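PDB 2ZTS: putative uncharacterized protein PH0186 from Pyrococcus horikoshii, which binds ADP and magnesium as a KaiC-like member of the P-loop NTPase class and probably takes up ATP in the same site. Local coordinates for residues 122-125 with 126-129; 145-148 with 149-153; 159-162 with 163-166; 235-239 with 240-244. All coordinates share one frame; numbering follows the deposited sequence.

In the fold
Contacts 1, 2 and 3 touch one another; contact 4 lies across the chain's centre from each, with centres about 31 to 33 Å apart. Contacts 1 and 3 are turns of helices 120-134 and 157-171, each with a mostly apolar buried side and charged residues outside. Contact 2 is the most buried and closes helix 144-149. Its I147 touches both F123 of contact 1 and V160 of contact 3. Contacts 1 to 3 rest on backbone bonds and apolar packing, with a CH-pi contact in contact 1 and an arginine bond in contact 2. Contact 4 is a beta hairpin at the sheet edge, and it alone of the four touches ADP.

Contact 1. Residues 122-125 with 126-129; sequences NFLR and YIYR
I127 reaches back one helical turn and ends over the ring of F123. Its CB starts beside the backbone, 3.7 Å from L124 O. CG1 stands anti to the carbonyl carbon (chi1 -62°), which brings it alongside the main chain of the previous turn, 3.4 Å from F123 O. CD1 continues from there and stops above the F123 ring. It lies 3.8 Å from the ring centroid and 16° off the ring normal, a CH-pi contact over the face. The approach is offset toward the rim, and the nearest ring atom is CE1 of F123, 3.6 Å from I127 CD1. F123 CG, anti to the backbone N (chi1 -174°), swings the ring to the side where the I127 chain arrives. L124 CD1 is a looser neighbour, 4.3 Å from I127 CD1. This is i to i+4 packing on the inner side of helix 120-134, which lies against strand 62-66 of the P-loop NTPase sheet; F123 and I127 both rest on V65. F118 meets the F123 ring edge-to-face. With an alanine at F123, the methyl end of I127 would probably lose the surface it lies on, and a gap would open toward F118 and V65. The backbone repeats the same spacing. I127 N bonds F123 O at 3.0 Å, and Y128 N bonds L124 O at the same length. R129 N reaches R125 O at 2.8 Å. Polar ends lead off to the chain after strand 94-97: Y126 OH bonds L106 O and V103 N, and R129 NH2 bonds P107 O.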
loop_
_atom_site.group_PDB
_atom_site.type_symbol
_atom_site.label_atom_id
_atom_site.label_comp_id
_atom_site.label_asym_id
_atom_site.label_seq_id
_atom_site.Cartn_x
_atom_site.Cartn_y
_atom_site.Cartn_z
ATOM N N ASN C 122 -34.089 12.914 1.377
ATOM C CA ASN C 122 -34.545 14.232 1.846
ATOM C C ASN C 122 -33.572 15.364 1.473
ATOM O O ASN C 122 -33.949 16.429 0.951
ATOM C CB ASN C 122 -34.790 14.233 3.385
ATOM C CG ASN C 122 -36.048 13.433 3.813
ATOM O OD1 ASN C 122 -36.294 13.227 5.018
ATOM N ND2 ASN C 122 -36.808 12.974 2.854
ATOM N N PHE C 123 -32.297 15.106 1.742
ATOM C CA PHE C 123 -31.227 16.047 1.409
ATOM C C PHE C 123 -31.320 16.581 -0.006
ATOM O O PHE C 123 -31.357 17.785 -0.223
ATOM C CB PHE C 123 -29.864 15.371 1.589
ATOM C CG PHE C 123 -28.686 16.285 1.404
ATOM C CD1 PHE C 123 -27.680 15.941 0.557
ATOM C CD2 PHE C 123 -28.549 17.416 2.159
ATOM C CE1 PHE C 123 -26.564 16.733 0.420
ATOM C CE2 PHE C 123 -27.409 18.236 2.025
ATOM C CZ PHE C 123 -26.428 17.877 1.151
ATOM N N LEU C 124 -31.385 15.662 -0.942
ATOM C CA LEU C 124 -31.317 15.968 -2.365
ATOM C C LEU C 124 -32.609 16.663 -2.858
ATOM O O LEU C 124 -32.567 17.620 -3.630
ATOM C CB LEU C 124 -31.075 14.616 -3.130
ATOM C CG LEU C 124 -29.654 14.156 -3.594
ATOM C CD1 LEU C 124 -28.488 14.758 -2.869
ATOM C CD2 LEU C 124 -29.535 12.660 -3.559
ATOM N N ARG C 125 -33.752 16.142 -2.419
ATOM C CA ARG C 125 -35.052 16.812 -2.573
ATOM C C ARG C 125 -34.936 18.242 -2.101
ATOM O O ARG C 125 -35.294 19.201 -2.828
ATOM C CB ARG C 125 -36.115 16.077 -1.751
ATOM C CG ARG C 125 -37.536 16.195 -2.269
ATOM C CD ARG C 125 -38.651 15.556 -1.352
ATOM N NE ARG C 125 -38.237 14.378 -0.564
ATOM C CZ ARG C 125 -37.932 13.178 -1.055
ATOM N NH1 ARG C 125 -37.570 12.196 -0.220
ATOM N NH2 ARG C 125 -37.951 12.957 -2.374
ATOM N N TYR C 126 -34.362 18.439 -0.914
ATOM C CA TYR C 126 -34.328 19.811 -0.352
ATOM C C TYR C 126 -33.415 20.756 -1.156
ATOM O O TYR C 126 -33.748 21.913 -1.362
ATOM C CB TYR C 126 -34.022 19.811 1.149
ATOM C CG TYR C 126 -34.256 21.150 1.762
ATOM C CD1 TYR C 126 -33.172 21.946 2.237
ATOM C CD2 TYR C 126 -35.569 21.677 1.828
ATOM C CE1 TYR C 126 -33.396 23.210 2.769
ATOM C CE2 TYR C 126 -35.810 22.949 2.353
ATOM C CZ TYR C 126 -34.763 23.700 2.844
ATOM O OH TYR C 126 -35.059 24.957 3.336
ATOM N N ILE C 127 -32.269 20.282 -1.636
ATOM C CA ILE C 127 -31.437 21.110 -2.502
ATOM C C ILE C 127 -32.178 21.442 -3.798
ATOM O O ILE C 127 -32.100 22.547 -4.293
ATOM C CB ILE C 127 -30.157 20.389 -2.895
ATOM C CG1 ILE C 127 -29.305 20.066 -1.650
ATOM C CG2 ILE C 127 -29.411 21.229 -3.908
ATOM C CD1 ILE C 127 -28.308 18.968 -1.865
ATOM N N TYR C 128 -32.866 20.469 -4.369
ATOM C CA TYR C 128 -33.620 20.701 -5.589
ATOM C C TYR C 128 -34.717 21.802 -5.329
ATOM O O TYR C 128 -34.823 22.800 -6.040
ATOM C CB TYR C 128 -34.219 19.368 -6.053
ATOM C CG TYR C 128 -35.106 19.469 -7.260
ATOM C CD1 TYR C 128 -36.472 19.655 -7.108
ATOM C CD2 TYR C 128 -34.584 19.376 -8.550
ATOM C CE1 TYR C 128 -37.281 19.781 -8.189
ATOM C CE2 TYR C 128 -35.410 19.480 -9.671
ATOM C CZ TYR C 128 -36.763 19.674 -9.469
ATOM O OH TYR C 128 -37.632 19.787 -10.517
ATOM N N ARG C 129 -35.453 21.642 -4.250
ATOM C CA ARG C 129 -36.491 22.618 -3.879
ATOM C C ARG C 129 -35.923 23.993 -3.735
ATOM O O ARG C 129 -36.494 24.963 -4.205
ATOM C CB ARG C 129 -37.173 22.189 -2.588
ATOM C CG ARG C 129 -38.108 23.245 -2.039
ATOM C CD ARG C 129 -38.762 22.851 -0.729
ATOM N NE ARG C 129 -39.650 23.917 -0.299
ATOM C CZ ARG C 129 -40.150 24.042 0.925
ATOM N NH1 ARG C 129 -40.959 25.066 1.217
ATOM N NH2 ARG C 129 -39.853 23.155 1.847
#

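Contact 2. Residues 145-148 with 149-153; sequences PSIA and LRLEE
R150 folds back over the last turn of a short helix and bonds S146 O with its side chain. The helix, 144-149, follows strand 138-142 of the P-loop NTPase sheet. D142, the last residue of that strand, is a magnesium-binding position of this protein, though it holds no metal in this chain. The helix's backbone bonds change spacing here. L149 N still takes P145 O, four residues back, at 2.9 Å. R150 N instead bonds I147 O at 3.0 Å, and L151 N bonds A148 O at 3.1 Å, each three residues back. This spacing marks a tighter, 3-10-like turn; both donors stand well above the carbonyl plane. The change leaves S146 O to another donor, and R150 NH1 supplies it at 3.1 Å. The N-H points well at the oxygen (162°), and S146 O lies at the guanidinium edge, in its plane. CG of R150 is anti to the carbonyl carbon (chi1 -75°), the chain runs extended to NE, and CG and CD pass beside S146 O on the way. S146 OG is bonded to S143 O, just before the helix, so this buried hydroxyl has a partner. L151 O is taken by R158 NH2 of the second subunit. That subunit also sets F197 against P145 and L149, and L162 against R150. Apolar contact is slight: I147 CG2 lies 4.2 Å from L151 CD2, while L151 CG lies 3.4 Å from I147 O. P145 O has a carbon neighbour besides its N-H, for L149 CG comes within 3.2 Å of it.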
loop_
_atom_site.group_PDB
_atom_site.type_symbol
_atom_site.label_atom_id
_atom_site.label_comp_id
_atom_site.label_asym_id
_atom_site.label_seq_id
_atom_site.Cartn_x
_atom_site.Cartn_y
_atom_site.Cartn_z
ATOM N N PRO C 145 -16.823 14.502 0.993
ATOM C CA PRO C 145 -16.456 13.746 2.219
ATOM C C PRO C 145 -17.375 14.067 3.413
ATOM O O PRO C 145 -17.595 13.189 4.194
ATOM C CB PRO C 145 -15.036 14.229 2.528
ATOM C CG PRO C 145 -14.517 14.772 1.257
ATOM C CD PRO C 145 -15.705 15.317 0.472
ATOM N N SER C 146 -17.910 15.287 3.517
ATOM C CA SER C 146 -18.761 15.670 4.625
ATOM C C SER C 146 -20.061 14.848 4.566
ATOM O O SER C 146 -20.597 14.438 5.632
ATOM C CB SER C 146 -19.045 17.185 4.652
ATOM O OG SER C 146 -19.943 17.638 3.568
ATOM N N ILE C 147 -20.543 14.568 3.347
ATOM C CA ILE C 147 -21.701 13.717 3.155
ATOM C C ILE C 147 -21.341 12.270 3.518
ATOM O O ILE C 147 -22.051 11.592 4.227
ATOM C CB ILE C 147 -22.240 13.749 1.702
ATOM C CG1 ILE C 147 -22.711 15.152 1.286
ATOM C CG2 ILE C 147 -23.326 12.704 1.539
ATOM C CD1 ILE C 147 -23.053 15.252 -0.227
ATOM N N ALA C 148 -20.269 11.779 2.952
ATOM C CA ALA C 148 -19.896 10.410 3.119
ATOM C C ALA C 148 -19.678 10.057 4.573
ATOM O O ALA C 148 -20.104 8.975 5.013
ATOM C CB ALA C 148 -18.602 10.078 2.280
ATOM N N LEU C 149 -19.005 10.942 5.308
ATOM C CA LEU C 149 -18.707 10.655 6.708
ATOM C C LEU C 149 -19.962 10.578 7.536
ATOM O O LEU C 149 -19.907 10.020 8.612
ATOM C CB LEU C 149 -17.775 11.695 7.318
ATOM C CG LEU C 149 -16.370 11.640 6.657
ATOM C CD1 LEU C 149 -15.589 12.859 7.026
ATOM C CD2 LEU C 149 -15.636 10.330 7.065
ATOM N N ARG C 150 -21.078 11.137 7.056
ATOM C CA ARG C 150 -22.358 11.070 7.804
ATOM C C ARG C 150 -23.235 9.887 7.492
ATOM O O ARG C 150 -24.268 9.679 8.131
ATOM C CB ARG C 150 -23.163 12.382 7.669
ATOM C CG ARG C 150 -22.605 13.482 8.489
ATOM C CD ARG C 150 -23.057 14.941 8.131
ATOM N NE ARG C 150 -22.531 15.865 9.149
ATOM C CZ ARG C 150 -21.276 16.368 9.187
ATOM N NH1 ARG C 150 -20.392 16.090 8.227
ATOM N NH2 ARG C 150 -20.910 17.199 10.183
ATOM N N LEU C 151 -22.842 9.080 6.526
ATOM C CA LEU C 151 -23.662 7.945 6.167
ATOM C C LEU C 151 -23.416 6.783 7.148
ATOM O O LEU C 151 -22.370 6.706 7.869
ATOM C CB LEU C 151 -23.368 7.499 4.723
ATOM C CG LEU C 151 -23.316 8.546 3.602
ATOM C CD1 LEU C 151 -22.721 7.843 2.448
ATOM C CD2 LEU C 151 -24.673 9.109 3.235
ATOM N N GLU C 152 -24.394 5.891 7.186
ATOM C CA GLU C 152 -24.292 4.639 7.938
ATOM C C GLU C 152 -23.017 3.943 7.520
ATOM O O GLU C 152 -22.214 3.496 8.335
ATOM C CB GLU C 152 -25.504 3.715 7.591
ATOM C CG GLU C 152 -26.310 3.207 8.769
ATOM C CD GLU C 152 -26.884 1.784 8.589
ATOM O OE1 GLU C 152 -26.531 1.027 7.628
ATOM O OE2 GLU C 152 -27.694 1.420 9.456
ATOM N N GLU C 153 -22.833 3.836 6.206
ATOM C CA GLU C 153 -21.695 3.153 5.644
ATOM C C GLU C 153 -21.019 4.121 4.648
ATOM O O GLU C 153 -21.616 4.501 3.642
ATOM C CB GLU C 153 -22.170 1.848 4.965
ATOM C CG GLU C 153 -22.241 0.608 5.876
ATOM C CD GLU C 153 -22.937 -0.598 5.189
ATOM O OE1 GLU C 153 -22.396 -1.154 4.183
ATOM O OE2 GLU C 153 -24.052 -0.988 5.652
#

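Contact 3. Residues 159-162 with 163-166; sequences EVLL and KLNT
V160 O accepts L164 N at 2.8 Å, nearly in line with its carbonyl bond. It is one rung of helix 157-171, an alpha-helix between the turn after helix 144-149 and strand 174-179 of the P-loop NTPase sheet. The other rungs keep the i to i+4 spacing. K163 N bonds E159 O at 3.0 Å with an almost straight N-H (171°), N165 N bonds L161 O, and T166 N reaches L162 O at 3.2 Å. Side chains add little across the turn. The methyls L161 CD2 and L164 CD2 touch only loosely, at 4.3 Å, on the buried side, where L161 also packs on I194 and I198. V160 packs on L151 and V120. K163 runs its CG alongside the previous turn, 3.7 Å from E159 O. The rest of its chain leads outward, bends at its last torsion and ends in a long, weak ion pair with D121. E159 turns its carboxylate to K156 in a salt bridge. L162 packs on L149 of the third subunit, so this helix takes part in the assembly. T166 bonds back to its own helix. Its OG1 sits between the backbone N and the carbonyl carbon (chi1 63°) and donates to K163 O at 2.7 Å. The same torsion turns T166 CG2 to L162 O, 3.3 Å away.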
loop_
_atom_site.group_PDB
_atom_site.type_symbol
_atom_site.label_atom_id
_atom_site.label_comp_id
_atom_site.label_asym_id
_atom_site.label_seq_id
_atom_site.Cartn_x
_atom_site.Cartn_y
_atom_site.Cartn_z
ATOM N N GLU C 159 -23.184 5.078 -4.225
ATOM C CA GLU C 159 -24.610 5.111 -4.605
ATOM C C GLU C 159 -25.146 6.499 -4.457
ATOM O O GLU C 159 -25.866 6.986 -5.315
ATOM C CB GLU C 159 -25.403 4.088 -3.773
ATOM C CG GLU C 159 -25.150 2.630 -4.186
ATOM C CD GLU C 159 -24.062 1.930 -3.321
ATOM O OE1 GLU C 159 -23.039 2.583 -2.891
ATOM O OE2 GLU C 159 -24.218 0.702 -3.072
ATOM N N VAL C 160 -24.700 7.213 -3.416
ATOM C CA VAL C 160 -25.106 8.598 -3.220
ATOM C C VAL C 160 -24.605 9.502 -4.347
ATOM O O VAL C 160 -25.347 10.368 -4.854
ATOM C CB VAL C 160 -24.690 9.120 -1.847
ATOM C CG1 VAL C 160 -25.014 10.561 -1.682
ATOM C CG2 VAL C 160 -25.345 8.273 -0.688
ATOM N N LEU C 161 -23.384 9.280 -4.808
ATOM C CA LEU C 161 -22.880 10.081 -5.933
ATOM C C LEU C 161 -23.669 9.874 -7.238
ATOM O O LEU C 161 -23.926 10.843 -7.969
ATOM C CB LEU C 161 -21.400 9.869 -6.125
ATOM C CG LEU C 161 -20.545 10.585 -5.039
ATOM C CD1 LEU C 161 -19.104 10.094 -4.983
ATOM C CD2 LEU C 161 -20.535 12.079 -5.266
ATOM N N LEU C 162 -24.087 8.640 -7.507
ATOM C CA LEU C 162 -24.920 8.393 -8.666
ATOM C C LEU C 162 -26.322 9.064 -8.493
ATOM O O LEU C 162 -26.795 9.740 -9.388
ATOM C CB LEU C 162 -25.001 6.888 -8.948
ATOM C CG LEU C 162 -23.721 6.323 -9.608
ATOM C CD1 LEU C 162 -23.907 4.847 -9.833
ATOM C CD2 LEU C 162 -23.285 7.000 -10.899
ATOM N N LYS C 163 -26.929 8.993 -7.311
ATOM C CA LYS C 163 -28.147 9.804 -7.115
ATOM C C LYS C 163 -27.941 11.319 -7.272
ATOM O O LYS C 163 -28.797 12.008 -7.854
ATOM C CB LYS C 163 -28.798 9.563 -5.766
ATOM C CG LYS C 163 -29.362 8.213 -5.497
ATOM C CD LYS C 163 -30.062 8.291 -4.102
ATOM C CE LYS C 163 -30.669 6.984 -3.620
ATOM N NZ LYS C 163 -32.084 6.760 -4.165
ATOM N N LEU C 164 -26.813 11.854 -6.787
ATOM C CA LEU C 164 -26.576 13.264 -6.927
ATOM C C LEU C 164 -26.474 13.636 -8.398
ATOM O O LEU C 164 -26.943 14.706 -8.806
ATOM C CB LEU C 164 -25.305 13.692 -6.232
ATOM C CG LEU C 164 -24.760 15.072 -6.393
ATOM C CD1 LEU C 164 -25.750 16.147 -5.984
ATOM C CD2 LEU C 164 -23.574 15.150 -5.467
ATOM N N ASN C 165 -25.790 12.797 -9.172
ATOM C CA ASN C 165 -25.522 13.059 -10.602
ATOM C C ASN C 165 -26.848 13.197 -11.337
ATOM O O ASN C 165 -26.986 14.091 -12.148
ATOM C CB ASN C 165 -24.704 11.915 -11.208
ATOM C CG ASN C 165 -24.384 12.099 -12.680
ATOM O OD1 ASN C 165 -23.788 13.090 -13.073
ATOM N ND2 ASN C 165 -24.771 11.101 -13.511
ATOM N N THR C 166 -27.808 12.344 -11.012
ATOM C CA THR C 166 -29.086 12.361 -11.685
ATOM C C THR C 166 -29.812 13.701 -11.417
ATOM O O THR C 166 -30.346 14.272 -12.351
ATOM C CB THR C 166 -30.014 11.153 -11.306
ATOM O OG1 THR C 166 -30.335 11.222 -9.914
ATOM C CG2 THR C 166 -29.333 9.826 -11.434
#

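Contact 4. Residues 235-239 with 240-244; sequences FEIGP and NGIVV. With ADP (adenosine-5'-diphosphate), chain H.
I237 lies against I242 on one side and ADP on the other. Its CG1 meets I242 CG1 at 4.4 Å. Its branches reach the nucleotide: CD1 is 3.3 Å from ADP O4', and CG2 is 3.6 Å from ADP N3. A chi1 of -54° sets CG1 beside the backbone N, and the extended second torsion carries CD1 on to the sugar. A glycine in place of I237 would probably leave the ribose and the N3 side of the base without this aliphatic contact and give the nucleotide more room to shift. Next to it, F235 crosses I242, with CD1 of F235 3.6 Å from I242 CG2. F235, I237, I242 and V244 share one face of the hairpin formed by strands 233-238 and 241-244, the latter outermost in this chain's sheet. E236 and V243 pair through two backbone bonds, E236 N to V243 O at 3.0 Å and V243 N to E236 O at 2.9 Å. A type I turn from G238 to G241 links the strands, with G241 N bonding G238 O at 2.9 Å; G238 N bonds G241 O in return. At the positive phi of G241 (91°), a CB would press on N240 O. Further out, I242 packs on T45 and F46 of helix 43-58, and Q49 OE1 accepts I242 N. K222 and M223 of the second subunit also bond this ADP, which therefore sits at a subunit interface.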
loop_
_atom_site.group_PDB
_atom_site.type_symbol
_atom_site.label_atom_id
_atom_site.label_comp_id
_atom_site.label_asym_id
_atom_site.label_seq_id
_atom_site.Cartn_x
_atom_site.Cartn_y
_atom_site.Cartn_z
ATOM N N PHE C 235 -1.428 31.371 -6.673
ATOM C CA PHE C 235 -2.494 32.228 -6.163
ATOM C C PHE C 235 -2.386 32.588 -4.724
ATOM O O PHE C 235 -1.662 31.983 -3.948
ATOM C CB PHE C 235 -3.911 31.690 -6.513
ATOM C CG PHE C 235 -4.433 30.540 -5.623
ATOM C CD1 PHE C 235 -5.187 30.797 -4.490
ATOM C CD2 PHE C 235 -4.292 29.227 -6.017
ATOM C CE1 PHE C 235 -5.742 29.764 -3.720
ATOM C CE2 PHE C 235 -4.831 28.159 -5.272
ATOM C CZ PHE C 235 -5.551 28.417 -4.113
ATOM N N GLU C 236 -3.151 33.603 -4.372
ATOM C CA GLU C 236 -3.206 34.031 -3.007
ATOM C C GLU C 236 -4.628 34.114 -2.546
ATOM O O GLU C 236 -5.517 34.461 -3.314
ATOM C CB GLU C 236 -2.581 35.417 -2.857
ATOM C CG GLU C 236 -1.096 35.386 -2.538
ATOM C CD GLU C 236 -0.592 36.791 -2.209
ATOM O OE1 GLU C 236 0.320 36.932 -1.316
ATOM O OE2 GLU C 236 -1.166 37.742 -2.847
ATOM N N ILE C 237 -4.786 33.839 -1.256
ATOM C CA ILE C 237 -5.981 34.162 -0.498
ATOM C C ILE C 237 -5.732 35.458 0.239
ATOM O O ILE C 237 -5.048 35.493 1.259
ATOM C CB ILE C 237 -6.288 33.029 0.518
ATOM C CG1 ILE C 237 -6.351 31.701 -0.225
ATOM C CG2 ILE C 237 -7.603 33.334 1.278
ATOM C CD1 ILE C 237 -6.892 30.495 0.646
ATOM N N GLY C 238 -6.328 36.518 -0.276
ATOM C CA GLY C 238 -6.089 37.874 0.210
ATOM C C GLY C 238 -7.247 38.398 1.040
ATOM O O GLY C 238 -8.244 37.676 1.236
ATOM N N PRO C 239 -7.143 39.652 1.511
ATOM C CA PRO C 239 -8.232 40.272 2.285
ATOM C C PRO C 239 -9.516 40.395 1.513
ATOM O O PRO C 239 -10.537 40.548 2.164
ATOM C CB PRO C 239 -7.695 41.672 2.648
ATOM C CG PRO C 239 -6.616 41.952 1.642
ATOM C CD PRO C 239 -6.008 40.581 1.311
ATOM N N ASN C 240 -9.493 40.331 0.185
ATOM C CA ASN C 240 -10.724 40.248 -0.589
ATOM C C ASN C 240 -10.871 38.916 -1.308
ATOM O O ASN C 240 -11.466 38.863 -2.320
ATOM C CB ASN C 240 -10.866 41.464 -1.561
ATOM C CG ASN C 240 -10.821 42.810 -0.825
ATOM O OD1 ASN C 240 -9.801 43.492 -0.855
ATOM N ND2 ASN C 240 -11.899 43.163 -0.106
ATOM N N GLY C 241 -10.391 37.820 -0.745
ATOM C CA GLY C 241 -10.554 36.487 -1.334
ATOM C C GLY C 241 -9.440 36.030 -2.268
ATOM O O GLY C 241 -8.326 36.545 -2.246
ATOM N N ILE C 242 -9.747 35.062 -3.120
ATOM C CA ILE C 242 -8.752 34.527 -4.025
ATOM C C ILE C 242 -8.449 35.508 -5.145
ATOM O O ILE C 242 -9.370 36.159 -5.701
ATOM C CB ILE C 242 -9.184 33.166 -4.589
ATOM C CG1 ILE C 242 -9.352 32.184 -3.448
ATOM C CG2 ILE C 242 -8.148 32.632 -5.558
ATOM C CD1 ILE C 242 -9.689 30.782 -3.861
ATOM N N VAL C 243 -7.157 35.609 -5.451
ATOM C CA VAL C 243 -6.657 36.200 -6.696
ATOM C C VAL C 243 -5.603 35.246 -7.313
ATOM O O VAL C 243 -4.618 34.880 -6.654
ATOM C CB VAL C 243 -5.977 37.599 -6.480
ATOM C CG1 VAL C 243 -5.418 38.140 -7.816
ATOM C CG2 VAL C 243 -6.928 38.662 -5.853
ATOM N N VAL C 244 -5.804 34.890 -8.573
ATOM C CA VAL C 244 -4.906 34.063 -9.346
ATOM C C VAL C 244 -3.998 34.960 -10.197
ATOM O O VAL C 244 -4.460 35.953 -10.728
ATOM C CB VAL C 244 -5.712 33.154 -10.245
ATOM C CG1 VAL C 244 -4.815 32.335 -11.145
ATOM C CG2 VAL C 244 -6.630 32.252 -9.382
HETATM P PB ADP H . -10.157 24.123 2.564
HETATM O O1B ADP H . -9.470 23.704 1.336
HETATM O O2B ADP H . -9.760 23.278 3.781
HETATM O O3B ADP H . -11.721 24.158 2.416
HETATM P PA ADP H . -10.295 26.992 3.132
HETATM O O1A ADP H . -11.063 27.610 1.942
HETATM O O2A ADP H . -11.146 26.820 4.369
HETATM O O3A ADP H . -9.529 25.614 2.738
HETATM O "O5'" ADP H . -9.039 27.944 3.334
HETATM C "C5'" ADP H . -8.803 28.638 4.516
HETATM C "C4'" ADP H . -7.499 29.396 4.448
HETATM O "O4'" ADP H . -7.576 30.677 3.864
HETATM C "C3'" ADP H . -6.937 29.569 5.845
HETATM O "O3'" ADP H . -6.346 28.325 6.224
HETATM C "C2'" ADP H . -6.029 30.770 5.668
HETATM O "O2'" ADP H . -4.775 30.412 5.202
HETATM C "C1'" ADP H . -6.710 31.581 4.560
HETATM N N9 ADP H . -7.580 32.652 5.072
HETATM C C8 ADP H . -8.773 32.495 5.769
HETATM N N7 ADP H . -9.291 33.714 6.028
HETATM C C5 ADP H . -8.415 34.644 5.553
HETATM C C6 ADP H . -8.428 36.036 5.540
HETATM N N6 ADP H . -9.547 36.718 5.826
HETATM N N1 ADP H . -7.373 36.711 4.921
HETATM C C2 ADP H . -6.332 36.013 4.331
HETATM N N3 ADP H . -6.327 34.614 4.335
HETATM C C4 ADP H . -7.347 33.970 4.936
#